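Thymidylate synthase A (Bacillus subtilis, PDB 1BKP) probably catalyses the reductive methylation of dUMP to dTMP, with 5,10-methylenetetrahydrofolate as both methyl donor and reductant. Local coordinates at residues A[19-23]-A[24-28]; A[69-72]-A[73-77]; A[80-83]-A[84-88]. All blocks are in the same frame, centred on the assembly; numbering follows the deposited sequence.

Contact 1: A[19-23]-A[24-28]; sequences ISDEE and FDVRT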
loop_
_atom_site.group_PDB
_atom_site.type_symbol
_atom_site.label_atom_id
_atom_site.label_comp_id
_atom_site.label_asym_id
_atom_site.label_seq_id
_atom_site.Cartn_x
_atom_site.Cartn_y
_atom_site.Cartn_z
ATOM N N ILE A 19 -5.575 -7.366 -19.595
ATOM C CA ILE A 19 -4.752 -6.848 -20.665
ATOM C C ILE A 19 -3.488 -7.701 -20.883
ATOM O O ILE A 19 -2.780 -8.059 -19.937
ATOM C CB ILE A 19 -4.359 -5.370 -20.327
ATOM C CG1 ILE A 19 -5.633 -4.561 -20.089
ATOM C CG2 ILE A 19 -3.508 -4.752 -21.466
ATOM C CD1 ILE A 19 -5.562 -3.785 -18.839
ATOM N N SER A 20 -3.183 -7.998 -22.157
ATOM C CA SER A 20 -2.072 -8.842 -22.452
ATOM C C SER A 20 -0.747 -8.152 -22.454
ATOM O O SER A 20 -0.700 -7.023 -22.790
ATOM C CB SER A 20 -2.339 -9.488 -23.824
ATOM O OG SER A 20 -1.147 -10.105 -24.267
ATOM N N ASP A 21 0.327 -8.795 -22.000
ATOM C CA ASP A 21 1.647 -8.213 -22.114
ATOM C C ASP A 21 2.368 -8.578 -23.389
ATOM O O ASP A 21 3.603 -8.475 -23.462
ATOM C CB ASP A 21 2.519 -8.494 -20.912
ATOM C CG ASP A 21 2.659 -9.972 -20.612
ATOM O OD1 ASP A 21 2.189 -10.768 -21.435
ATOM O OD2 ASP A 21 3.251 -10.294 -19.540
ATOM N N GLU A 22 1.603 -9.023 -24.394
ATOM C CA GLU A 22 2.197 -9.404 -25.729
ATOM C C GLU A 22 3.016 -8.207 -26.357
ATOM O O GLU A 22 3.970 -8.413 -27.087
ATOM C CB GLU A 22 1.044 -9.752 -26.659
ATOM C CG GLU A 22 0.633 -11.162 -26.690
ATOM C CD GLU A 22 -0.886 -11.311 -26.953
ATOM O OE1 GLU A 22 -1.582 -10.296 -27.230
ATOM O OE2 GLU A 22 -1.392 -12.452 -26.827
ATOM N N GLU A 23 2.684 -6.958 -25.982
ATOM C CA GLU A 23 3.367 -5.796 -26.502
ATOM C C GLU A 23 4.805 -5.637 -26.059
ATOM O O GLU A 23 5.587 -4.857 -26.694
ATOM C CB GLU A 23 2.617 -4.532 -26.162
ATOM C CG GLU A 23 2.560 -4.258 -24.635
ATOM C CD GLU A 23 1.899 -2.933 -24.293
ATOM O OE1 GLU A 23 2.253 -1.960 -24.963
ATOM O OE2 GLU A 23 1.037 -2.872 -23.353
ATOM N N PHE A 24 5.152 -6.297 -24.953
ATOM C CA PHE A 24 6.487 -6.219 -24.417
ATOM C C PHE A 24 7.329 -7.424 -24.788
ATOM O O PHE A 24 6.782 -8.492 -25.130
ATOM C CB PHE A 24 6.406 -6.084 -22.870
ATOM C CG PHE A 24 5.567 -4.890 -22.415
ATOM C CD1 PHE A 24 5.948 -3.613 -22.697
ATOM C CD2 PHE A 24 4.395 -5.070 -21.707
ATOM C CE1 PHE A 24 5.206 -2.514 -22.281
ATOM C CE2 PHE A 24 3.610 -3.955 -21.269
ATOM C CZ PHE A 24 4.049 -2.665 -21.568
ATOM N N ASP A 25 8.637 -7.288 -24.672
ATOM C CA ASP A 25 9.555 -8.412 -24.949
ATOM C C ASP A 25 9.791 -9.124 -23.585
ATOM O O ASP A 25 10.778 -8.907 -22.920
ATOM C CB ASP A 25 10.846 -7.884 -25.552
ATOM C CG ASP A 25 10.645 -7.333 -26.959
ATOM O OD1 ASP A 25 9.815 -7.884 -27.681
ATOM O OD2 ASP A 25 11.296 -6.335 -27.356
ATOM N N VAL A 26 8.862 -9.966 -23.172
ATOM C CA VAL A 26 8.952 -10.602 -21.867
ATOM C C VAL A 26 10.185 -11.487 -21.689
ATOM O O VAL A 26 10.714 -12.035 -22.610
ATOM C CB VAL A 26 7.632 -11.340 -21.508
ATOM C CG1 VAL A 26 6.445 -10.380 -21.667
ATOM C CG2 VAL A 26 7.458 -12.624 -22.358
ATOM N N ARG A 27 10.656 -11.567 -20.478
ATOM C CA ARG A 27 11.825 -12.333 -20.189
ATOM C C ARG A 27 11.520 -13.692 -19.551
ATOM O O ARG A 27 12.455 -14.457 -19.274
ATOM C CB ARG A 27 12.786 -11.509 -19.312
ATOM N N THR A 28 10.246 -13.983 -19.332
ATOM C CA THR A 28 9.800 -15.271 -18.787
ATOM C C THR A 28 9.454 -16.194 -20.005
ATOM O O THR A 28 8.979 -15.691 -21.043
ATOM C CB THR A 28 8.463 -15.098 -18.058
ATOM O OG1 THR A 28 7.586 -14.339 -18.910
ATOM C CG2 THR A 28 8.607 -14.353 -16.741
#
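Glu-23 lies flat over one face of the Phe-24 ring, and this pairing of adjacent residues is the tightly packed part of the turn that follows strand 19-20. CG of Glu-23 sits 3.5 Å from the centroid of the Phe-24 ring, only 11° off the normal, a CH-pi contact over the face. The chain then runs extended across the ring, bringing CD of Glu-23 to 3.5 Å from CZ of Phe-24, and the carboxylate stacks with its plane 19° from that of the ring. A chi1 of 65° wedges Glu-23 CG between its own backbone N and carbonyl carbon, from where the side chain can run alongside the phenyl group in the same direction. In the ring plane, the edge at CD2 of Phe-24 meets CB of Asp-21 at 4.0 Å. The backbone beneath is a type I beta turn from Asp-21 to Phe-24, closed by the bond from Phe-24 N to Asp-21 O (3.1 Å), and an ST turn overlaps its start, with Ser-20 OG accepting from Glu-22 N.

Packing is looser beyond the ring. Val-26 crosses Asp-21 at about a right angle, its CG1 3.8 Å from Asp-21 OD2, while the exposed Glu-22 and Asp-25 start away from the contact, on its solvent side. Replacing Phe-24 with an alanine would probably leave the methylene groups of Glu-23 without their aromatic floor and its carboxylate freer to swing.

That carboxylate matters at the dimer interface, because OE2 of Glu-23 accepts from the backbone N of His-170 of the second subunit. Asp-21 OD1 meanwhile binds Thr-39 N and His-38 ND1 within the chain. The chemistry thus implies a surface turn in which the carboxylates of Asp-21 and Glu-23 each have a donor, that of Glu-23 across the dimer, with an aromatic ring holding the glutamate flat.

Contact 2: A[69-72]-A[73-77]; sequences KELL and WIWQL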
loop_
_atom_site.group_PDB
_atom_site.type_symbol
_atom_site.label_atom_id
_atom_site.label_comp_id
_atom_site.label_asym_id
_atom_site.label_seq_id
_atom_site.Cartn_x
_atom_site.Cartn_y
_atom_site.Cartn_z
ATOM N N LYS A 69 5.372 -22.476 7.334
ATOM C CA LYS A 69 6.846 -22.535 7.503
ATOM C C LYS A 69 7.579 -21.297 7.001
ATOM O O LYS A 69 8.509 -20.799 7.719
ATOM C CB LYS A 69 7.461 -23.830 6.924
ATOM C CG LYS A 69 7.114 -25.080 7.726
ATOM C CD LYS A 69 7.481 -26.300 6.894
ATOM C CE LYS A 69 7.275 -27.573 7.684
ATOM N NZ LYS A 69 7.505 -28.757 6.814
ATOM N N GLU A 70 7.226 -20.849 5.770
ATOM C CA GLU A 70 7.848 -19.657 5.167
ATOM C C GLU A 70 7.478 -18.457 6.011
ATOM O O GLU A 70 8.328 -17.631 6.281
ATOM C CB GLU A 70 7.337 -19.453 3.755
ATOM C CG GLU A 70 7.951 -18.310 3.050
ATOM C CD GLU A 70 7.224 -18.096 1.749
ATOM O OE1 GLU A 70 7.475 -18.888 0.823
ATOM O OE2 GLU A 70 6.267 -17.316 1.733
ATOM N N LEU A 71 6.234 -18.381 6.477
ATOM C CA LEU A 71 5.875 -17.245 7.390
ATOM C C LEU A 71 6.790 -17.192 8.617
ATOM O O LEU A 71 7.319 -16.147 8.962
ATOM C CB LEU A 71 4.415 -17.381 7.820
ATOM C CG LEU A 71 3.921 -16.185 8.666
ATOM C CD1 LEU A 71 3.676 -14.965 7.749
ATOM C CD2 LEU A 71 2.675 -16.604 9.415
ATOM N N LEU A 72 7.044 -18.339 9.280
ATOM C CA LEU A 72 7.896 -18.337 10.492
ATOM C C LEU A 72 9.353 -17.960 10.206
ATOM O O LEU A 72 9.979 -17.238 10.967
ATOM C CB LEU A 72 7.854 -19.710 11.188
ATOM C CG LEU A 72 6.437 -20.126 11.660
ATOM C CD1 LEU A 72 6.430 -21.674 12.117
ATOM C CD2 LEU A 72 6.074 -19.207 12.857
ATOM N N TRP A 73 9.852 -18.394 9.059
ATOM C CA TRP A 73 11.222 -18.138 8.641
ATOM C C TRP A 73 11.346 -16.583 8.493
ATOM O O TRP A 73 12.359 -15.982 8.861
ATOM C CB TRP A 73 11.431 -18.794 7.252
ATOM C CG TRP A 73 12.738 -18.533 6.596
ATOM C CD1 TRP A 73 13.969 -18.735 7.123
ATOM C CD2 TRP A 73 12.954 -18.030 5.262
ATOM N NE1 TRP A 73 14.957 -18.391 6.209
ATOM C CE2 TRP A 73 14.352 -17.983 5.053
ATOM C CE3 TRP A 73 12.111 -17.638 4.231
ATOM C CZ2 TRP A 73 14.907 -17.559 3.857
ATOM C CZ3 TRP A 73 12.678 -17.204 3.013
ATOM C CH2 TRP A 73 14.027 -17.174 2.842
ATOM N N ILE A 74 10.413 -15.964 7.763
ATOM C CA ILE A 74 10.470 -14.507 7.584
ATOM C C ILE A 74 10.178 -13.654 8.874
ATOM O O ILE A 74 10.982 -12.720 9.248
ATOM C CB ILE A 74 9.440 -14.066 6.493
ATOM C CG1 ILE A 74 9.765 -14.748 5.100
ATOM C CG2 ILE A 74 9.475 -12.492 6.267
ATOM C CD1 ILE A 74 8.419 -14.682 4.163
ATOM N N TRP A 75 9.064 -13.946 9.529
ATOM C CA TRP A 75 8.590 -13.127 10.654
ATOM C C TRP A 75 9.048 -13.509 12.061
ATOM O O TRP A 75 9.213 -12.617 12.885
ATOM C CB TRP A 75 7.059 -13.134 10.687
ATOM C CG TRP A 75 6.440 -12.213 9.616
ATOM C CD1 TRP A 75 6.316 -12.429 8.241
ATOM C CD2 TRP A 75 5.970 -10.885 9.868
ATOM N NE1 TRP A 75 5.790 -11.290 7.647
ATOM C CE2 TRP A 75 5.557 -10.333 8.614
ATOM C CE3 TRP A 75 5.841 -10.116 11.035
ATOM C CZ2 TRP A 75 5.020 -9.042 8.506
ATOM C CZ3 TRP A 75 5.288 -8.801 10.922
ATOM C CH2 TRP A 75 4.890 -8.294 9.674
ATOM N N GLN A 76 9.333 -14.787 12.295
ATOM C CA GLN A 76 9.713 -15.262 13.618
ATOM C C GLN A 76 11.213 -15.442 13.718
ATOM O O GLN A 76 11.847 -14.823 14.575
ATOM C CB GLN A 76 9.012 -16.584 13.959
ATOM C CG GLN A 76 9.163 -16.906 15.415
ATOM C CD GLN A 76 8.769 -18.325 15.660
ATOM O OE1 GLN A 76 9.370 -19.205 15.101
ATOM N NE2 GLN A 76 7.669 -18.552 16.415
ATOM N N LEU A 77 11.825 -16.211 12.803
ATOM C CA LEU A 77 13.272 -16.373 12.845
ATOM C C LEU A 77 13.892 -15.110 12.246
ATOM O O LEU A 77 15.085 -14.791 12.487
ATOM C CB LEU A 77 13.705 -17.596 11.997
ATOM C CG LEU A 77 12.942 -18.939 12.238
ATOM C CD1 LEU A 77 13.706 -20.128 11.496
ATOM C CD2 LEU A 77 12.724 -19.241 13.619
#
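With CG anti to the backbone N in both Glu-70 (chi1 -178°) and Leu-71 (chi1 -175°), these side chains leave helix 64-75 where Ile-74 and Trp-75, one turn on, can meet them. The segment is the last part of this buried alpha-helix, and its side chains pair at the i to i+4 spacing. Glu-70 and Ile-74 lie side by side and point the same way, so that the aliphatic CG of the glutamate touches the terminal methyl CD1 of Ile-74 at 3.8 Å. The carboxylate has a mate of its own, since OE1 of Glu-70 accepts from Trp-93 NE1, and it lies near the predicted dUMP-binding residue Asn-191.

Leu-71 and Trp-75 cross obliquely. Methyl CD1 of Leu-71 reaches CD1 on the pyrrole side of the Trp-75 indole at 3.7 Å, and the indole N-H is spent on the hydroxyl of Tyr-195 in helix 188-206, which also packs against Glu-70, Leu-71 and Leu-72. Leu-72 and Gln-76 run alongside each other more loosely, with CD2 of Leu-72 4.0 Å from NE2 of Gln-76. The amide nitrogen of Gln-76 donates to the backbone carbonyls of Phe-253 and Phe-256, which gives the buried NE2 two acceptors.

The backbone is regular up to Trp-75. Ile-74 N meets Glu-70 O at 3.1 Å, and Trp-75 N meets Leu-71 O at 2.9 Å, both nearly straight. The pattern changes as the helix runs out, where a single carbonyl serves two donors: Leu-72 O takes Leu-77 N at 2.8 Å, almost in line with its C=O bond, and Gln-76 N at 2.9 Å, tilted 31° from the carbonyl plane.

Contact 3: A[80-83]-A[84-88]; sequences NDVN and DLNMM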
loop_
_atom_site.group_PDB
_atom_site.type_symbol
_atom_site.label_atom_id
_atom_site.label_comp_id
_atom_site.label_asym_id
_atom_site.label_seq_id
_atom_site.Cartn_x
_atom_site.Cartn_y
_atom_site.Cartn_z
ATOM N N ASN A 80 17.504 -14.602 6.627
ATOM C CA ASN A 80 17.577 -14.500 5.193
ATOM C C ASN A 80 18.387 -15.727 4.705
ATOM O O ASN A 80 18.821 -15.749 3.590
ATOM C CB ASN A 80 18.310 -13.207 4.761
ATOM C CG ASN A 80 19.721 -13.157 5.219
ATOM O OD1 ASN A 80 20.137 -13.908 6.081
ATOM N ND2 ASN A 80 20.423 -12.205 4.741
ATOM N N ASP A 81 18.538 -16.745 5.558
ATOM C CA ASP A 81 19.369 -17.913 5.193
ATOM C C ASP A 81 18.508 -19.047 4.690
ATOM O O ASP A 81 17.770 -19.637 5.446
ATOM C CB ASP A 81 20.172 -18.370 6.393
ATOM C CG ASP A 81 21.003 -19.639 6.130
ATOM O OD1 ASP A 81 21.168 -20.080 5.005
ATOM O OD2 ASP A 81 21.488 -20.218 7.094
ATOM N N VAL A 82 18.714 -19.411 3.434
ATOM C CA VAL A 82 17.906 -20.457 2.838
ATOM C C VAL A 82 18.134 -21.826 3.542
ATOM O O VAL A 82 17.199 -22.632 3.691
ATOM C CB VAL A 82 18.046 -20.469 1.333
ATOM C CG1 VAL A 82 17.197 -21.626 0.751
ATOM C CG2 VAL A 82 17.495 -19.131 0.738
ATOM N N ASN A 83 19.315 -21.976 4.139
ATOM C CA ASN A 83 19.612 -23.210 4.882
ATOM C C ASN A 83 18.667 -23.357 6.032
ATOM O O ASN A 83 18.209 -24.451 6.284
ATOM C CB ASN A 83 21.079 -23.248 5.329
ATOM C CG ASN A 83 22.035 -23.110 4.143
ATOM O OD1 ASN A 83 22.112 -23.990 3.276
ATOM N ND2 ASN A 83 22.732 -21.979 4.073
ATOM N N ASP A 84 18.241 -22.265 6.664
ATOM C CA ASP A 84 17.292 -22.389 7.752
ATOM C C ASP A 84 15.978 -22.922 7.205
ATOM O O ASP A 84 15.263 -23.628 7.862
ATOM C CB ASP A 84 16.960 -21.035 8.409
ATOM C CG ASP A 84 18.042 -20.505 9.239
ATOM O OD1 ASP A 84 18.782 -21.329 9.803
ATOM O OD2 ASP A 84 18.141 -19.274 9.343
ATOM N N LEU A 85 15.620 -22.505 6.019
ATOM C CA LEU A 85 14.365 -22.960 5.459
ATOM C C LEU A 85 14.499 -24.428 5.017
ATOM O O LEU A 85 13.555 -25.245 5.188
ATOM C CB LEU A 85 14.019 -22.009 4.297
ATOM C CG LEU A 85 12.595 -21.986 3.755
ATOM C CD1 LEU A 85 11.497 -21.760 4.815
ATOM C CD2 LEU A 85 12.606 -20.892 2.716
ATOM N N ASN A 86 15.688 -24.821 4.563
ATOM C CA ASN A 86 15.867 -26.216 4.148
ATOM C C ASN A 86 15.699 -27.164 5.314
ATOM O O ASN A 86 15.133 -28.260 5.118
ATOM C CB ASN A 86 17.234 -26.448 3.486
ATOM C CG ASN A 86 17.355 -25.837 2.120
ATOM O OD1 ASN A 86 18.458 -25.524 1.699
ATOM N ND2 ASN A 86 16.230 -25.603 1.434
ATOM N N MET A 87 16.119 -26.742 6.518
ATOM C CA MET A 87 15.965 -27.530 7.751
ATOM C C MET A 87 14.501 -27.787 8.115
ATOM O O MET A 87 14.219 -28.711 8.855
ATOM C CB MET A 87 16.636 -26.850 8.952
ATOM C CG MET A 87 18.061 -27.345 9.289
ATOM S SD MET A 87 19.074 -26.147 10.310
ATOM C CE MET A 87 17.955 -25.793 11.742
ATOM N N MET A 88 13.568 -26.969 7.623
ATOM C CA MET A 88 12.172 -27.174 7.917
ATOM C C MET A 88 11.608 -27.929 6.790
ATOM O O MET A 88 10.360 -28.025 6.650
ATOM C CB MET A 88 11.462 -25.848 8.042
ATOM C CG MET A 88 12.080 -24.889 9.033
ATOM S SD MET A 88 11.291 -23.243 8.919
ATOM C CE MET A 88 9.750 -23.704 9.565
#
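The chain from Asp-81 to Met-87 coils into the short helix 82-86, with Asp-84 N bonded to Asp-81 O at 2.9 Å, and with Asn-86 N and Met-87 N reaching Val-82 O and Asn-83 O. The first of these bonds closes the turn that starts the helix, and across it the side chains of Asp-81 and Asp-84 meet at about a right angle. CB of Asp-81 touches OD2 of Asp-84 at 3.7 Å, while the two carboxylates, their planes 54° apart, bring OD2 of Asp-81 within 4.0 Å of OD1 of Asp-84. This closeness of like charges is probably eased because Asp-84 OD2 is bonded to Ser-79 OG.

Asp-81 is the N-cap. A chi1 of 176° swings CG of Asp-81 away from its own N, beside the carbonyl carbon, which sets OD1 of Asp-81 to accept from Asn-83 N at 2.8 Å, met 64° out of the carboxylate plane; Asn-83 ND2 adds a weak bond to the same oxygen. The negative charge at the amino end would also be expected to interact favourably with the positive end of the helix dipole. The other atom of the Asn-83 amide, OD1, accepts from Lys-97 NZ.

Asn-86 lies one turn beyond Val-82, whose CG1 passes 4.1 Å from ND2 of Asn-86. That amide nitrogen donates to Val-90 O and to Asp-94 OD1.

In the fold
Contact 1 is a surface turn, whereas contact 2 is buried in the core and contact 3 is partly buried. The first stands apart, its centre about 33 Å from that of contact 2 and 34 Å from that of contact 3, and it faces the second subunit, which touches neither of the others. Contacts 2 and 3 occupy the successive helices 64-75 and 82-86, with centres about 10 Å apart, and meet directly: Trp-73 packs on Leu-85 and its NE1 probably bonds to Asp-81 O, while Lys-69 NZ bonds to Met-88 O. Contact 2 combines helical backbone bonds with aliphatic and aromatic packing; helix capping marks contact 3, and carboxylate-ring stacking contact 1.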